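Side-chain contact in OBCA, Oxalate Biosynthetic Component A (PDB 4NNB), which is a TIM-barrel protein that holds a magnesium ion and an oxaloacetate ion together in one pocket: residues 428-433 against 463-468. Sequence-based numbering, arbitrary orientation.
Sequences GQLRPV and LGLGLD
L465 meets L430 and R431 where helices 416-440 and 458-465, on the outside of the TIM barrel, meet; strands 444-449 and 469-472, which follow them in the chain, run parallel in the barrel sheet. Followed from CB outward, L465 makes its contacts at the fork. Its CG stands anti to the carbonyl carbon (chi1 -73°), which carries both methyls to helix 416-440. CD1 lies 3.7 Å from CB of L430 and 4.0 Å from L430 CD1, the two side chains crossing at about a right angle. CD2 instead reaches the backbone, 3.7 Å from CA of R431. I427 of the same helix also touches L465, while L430 extends inward to I448 of strand 444-449.

Next to this apolar contact, R431 bends at chi2 and chi3, which turns its guanidinium across to the end of helix 458-465. That helix closes with a Schellman motif: G466 has positive phi (74°), and its N bonds to L463 O at 3.2 Å. NH1 of R431 is 3.1 Å from G464 O, which lies oblique to the guanidinium plane, and an N-H...O angle of 135° marks the bond as weak. A water at the guanidinium edge, in its plane, supplies a second link: it accepts a weak bond from R431 NH1 and donates to L465 O over 2.6 Å.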
loop_
_atom_site.group_PDB
_atom_site.type_symbol
_atom_site.label_atom_id
_atom_site.label_comp_id
_atom_site.label_asym_id
_atom_site.label_seq_id
_atom_site.Cartn_x
_atom_site.Cartn_y
_atom_site.Cartn_z
ATOM N N GLY A 428 -6.773 -23.088 -5.949
ATOM C CA GLY A 428 -6.037 -24.155 -6.612
ATOM C C GLY A 428 -4.541 -23.881 -6.678
ATOM O O GLY A 428 -3.722 -24.795 -6.554
ATOM N N GLN A 429 -4.179 -22.617 -6.880
ATOM C CA GLN A 429 -2.770 -22.244 -6.911
ATOM C C GLN A 429 -2.162 -22.218 -5.510
ATOM O O GLN A 429 -1.034 -22.675 -5.306
ATOM C CB GLN A 429 -2.593 -20.890 -7.598
ATOM C CG GLN A 429 -2.805 -20.935 -9.094
ATOM C CD GLN A 429 -1.670 -21.630 -9.798
ATOM O OE1 GLN A 429 -0.540 -21.137 -9.807
ATOM N NE2 GLN A 429 -1.953 -22.791 -10.380
ATOM N N LEU A 430 -2.910 -21.694 -4.543
ATOM C CA LEU A 430 -2.360 -21.464 -3.214
ATOM C C LEU A 430 -2.420 -22.693 -2.317
ATOM O O LEU A 430 -1.623 -22.811 -1.385
ATOM C CB LEU A 430 -3.043 -20.266 -2.532
ATOM C CG LEU A 430 -2.784 -18.903 -3.180
ATOM C CD1 LEU A 430 -3.679 -17.827 -2.539
ATOM C CD2 LEU A 430 -1.310 -18.530 -3.047
ATOM N N ARG A 431 -3.358 -23.604 -2.595
ATOM C CA ARG A 431 -3.555 -24.770 -1.725
ATOM C C ARG A 431 -2.286 -25.606 -1.471
ATOM O O ARG A 431 -1.973 -25.887 -0.313
ATOM C CB ARG A 431 -4.710 -25.666 -2.218
ATOM C CG ARG A 431 -4.877 -26.962 -1.430
ATOM C CD ARG A 431 -6.013 -26.868 -0.446
ATOM N NE ARG A 431 -7.293 -26.789 -1.147
ATOM C CZ ARG A 431 -8.417 -26.351 -0.598
ATOM N NH1 ARG A 431 -8.418 -25.939 0.660
ATOM N NH2 ARG A 431 -9.533 -26.311 -1.311
ATOM N N PRO A 432 -1.554 -25.994 -2.535
ATOM C CA PRO A 432 -0.370 -26.824 -2.280
ATOM C C PRO A 432 0.707 -26.052 -1.521
ATOM O O PRO A 432 1.475 -26.670 -0.788
ATOM C CB PRO A 432 0.148 -27.153 -3.684
ATOM C CG PRO A 432 -0.936 -26.792 -4.626
ATOM C CD PRO A 432 -1.715 -25.707 -3.974
ATOM N N VAL A 433 0.768 -24.731 -1.700
ATOM C CA VAL A 433 1.710 -23.902 -0.937
ATOM C C VAL A 433 1.350 -23.965 0.540
ATOM O O VAL A 433 2.205 -24.245 1.389
ATOM C CB VAL A 433 1.725 -22.431 -1.445
ATOM C CG1 VAL A 433 2.549 -21.524 -0.522
ATOM C CG2 VAL A 433 2.266 -22.365 -2.863
ATOM N N LEU A 463 -10.688 -18.017 3.829
ATOM C CA LEU A 463 -11.589 -18.929 4.511
ATOM C C LEU A 463 -11.511 -20.315 3.869
ATOM O O LEU A 463 -11.503 -21.331 4.564
ATOM C CB LEU A 463 -13.015 -18.366 4.480
ATOM C CG LEU A 463 -13.566 -17.846 5.815
ATOM C CD1 LEU A 463 -12.491 -17.367 6.767
ATOM C CD2 LEU A 463 -14.611 -16.756 5.605
ATOM N N GLY A 464 -11.417 -20.348 2.546
ATOM C CA GLY A 464 -11.394 -21.607 1.825
ATOM C C GLY A 464 -10.086 -22.360 1.990
ATOM O O GLY A 464 -10.032 -23.574 1.775
ATOM N N LEU A 465 -9.028 -21.639 2.360
ATOM C CA LEU A 465 -7.717 -22.252 2.565
ATOM C C LEU A 465 -7.506 -22.635 4.017
ATOM O O LEU A 465 -6.532 -23.314 4.352
ATOM C CB LEU A 465 -6.602 -21.306 2.116
ATOM C CG LEU A 465 -6.440 -21.140 0.613
ATOM C CD1 LEU A 465 -5.491 -19.976 0.292
ATOM C CD2 LEU A 465 -5.967 -22.445 -0.043
ATOM N N GLY A 466 -8.413 -22.191 4.883
ATOM C CA GLY A 466 -8.273 -22.439 6.305
ATOM C C GLY A 466 -7.190 -21.588 6.939
ATOM O O GLY A 466 -6.577 -21.982 7.945
ATOM N N LEU A 467 -6.963 -20.407 6.367
ATOM C CA LEU A 467 -5.903 -19.529 6.862
ATOM C C LEU A 467 -6.203 -18.944 8.239
ATOM O O LEU A 467 -7.356 -18.864 8.661
ATOM C CB LEU A 467 -5.606 -18.416 5.860
ATOM C CG LEU A 467 -5.061 -18.930 4.531
ATOM C CD1 LEU A 467 -4.446 -17.798 3.710
ATOM C CD2 LEU A 467 -4.032 -20.053 4.751
ATOM N N ASP A 468 -5.146 -18.534 8.931
ATOM C CA ASP A 468 -5.251 -17.996 10.275
ATOM C C ASP A 468 -5.323 -16.480 10.332
ATOM O O ASP A 468 -5.536 -15.909 11.398
ATOM C CB ASP A 468 -4.049 -18.452 11.079
ATOM C CG ASP A 468 -3.872 -19.938 11.021
ATOM O OD1 ASP A 468 -4.588 -20.631 11.763
ATOM O OD2 ASP A 468 -3.048 -20.411 10.219
HETATM O O HOH W 1 -5.742 -25.172 2.768
#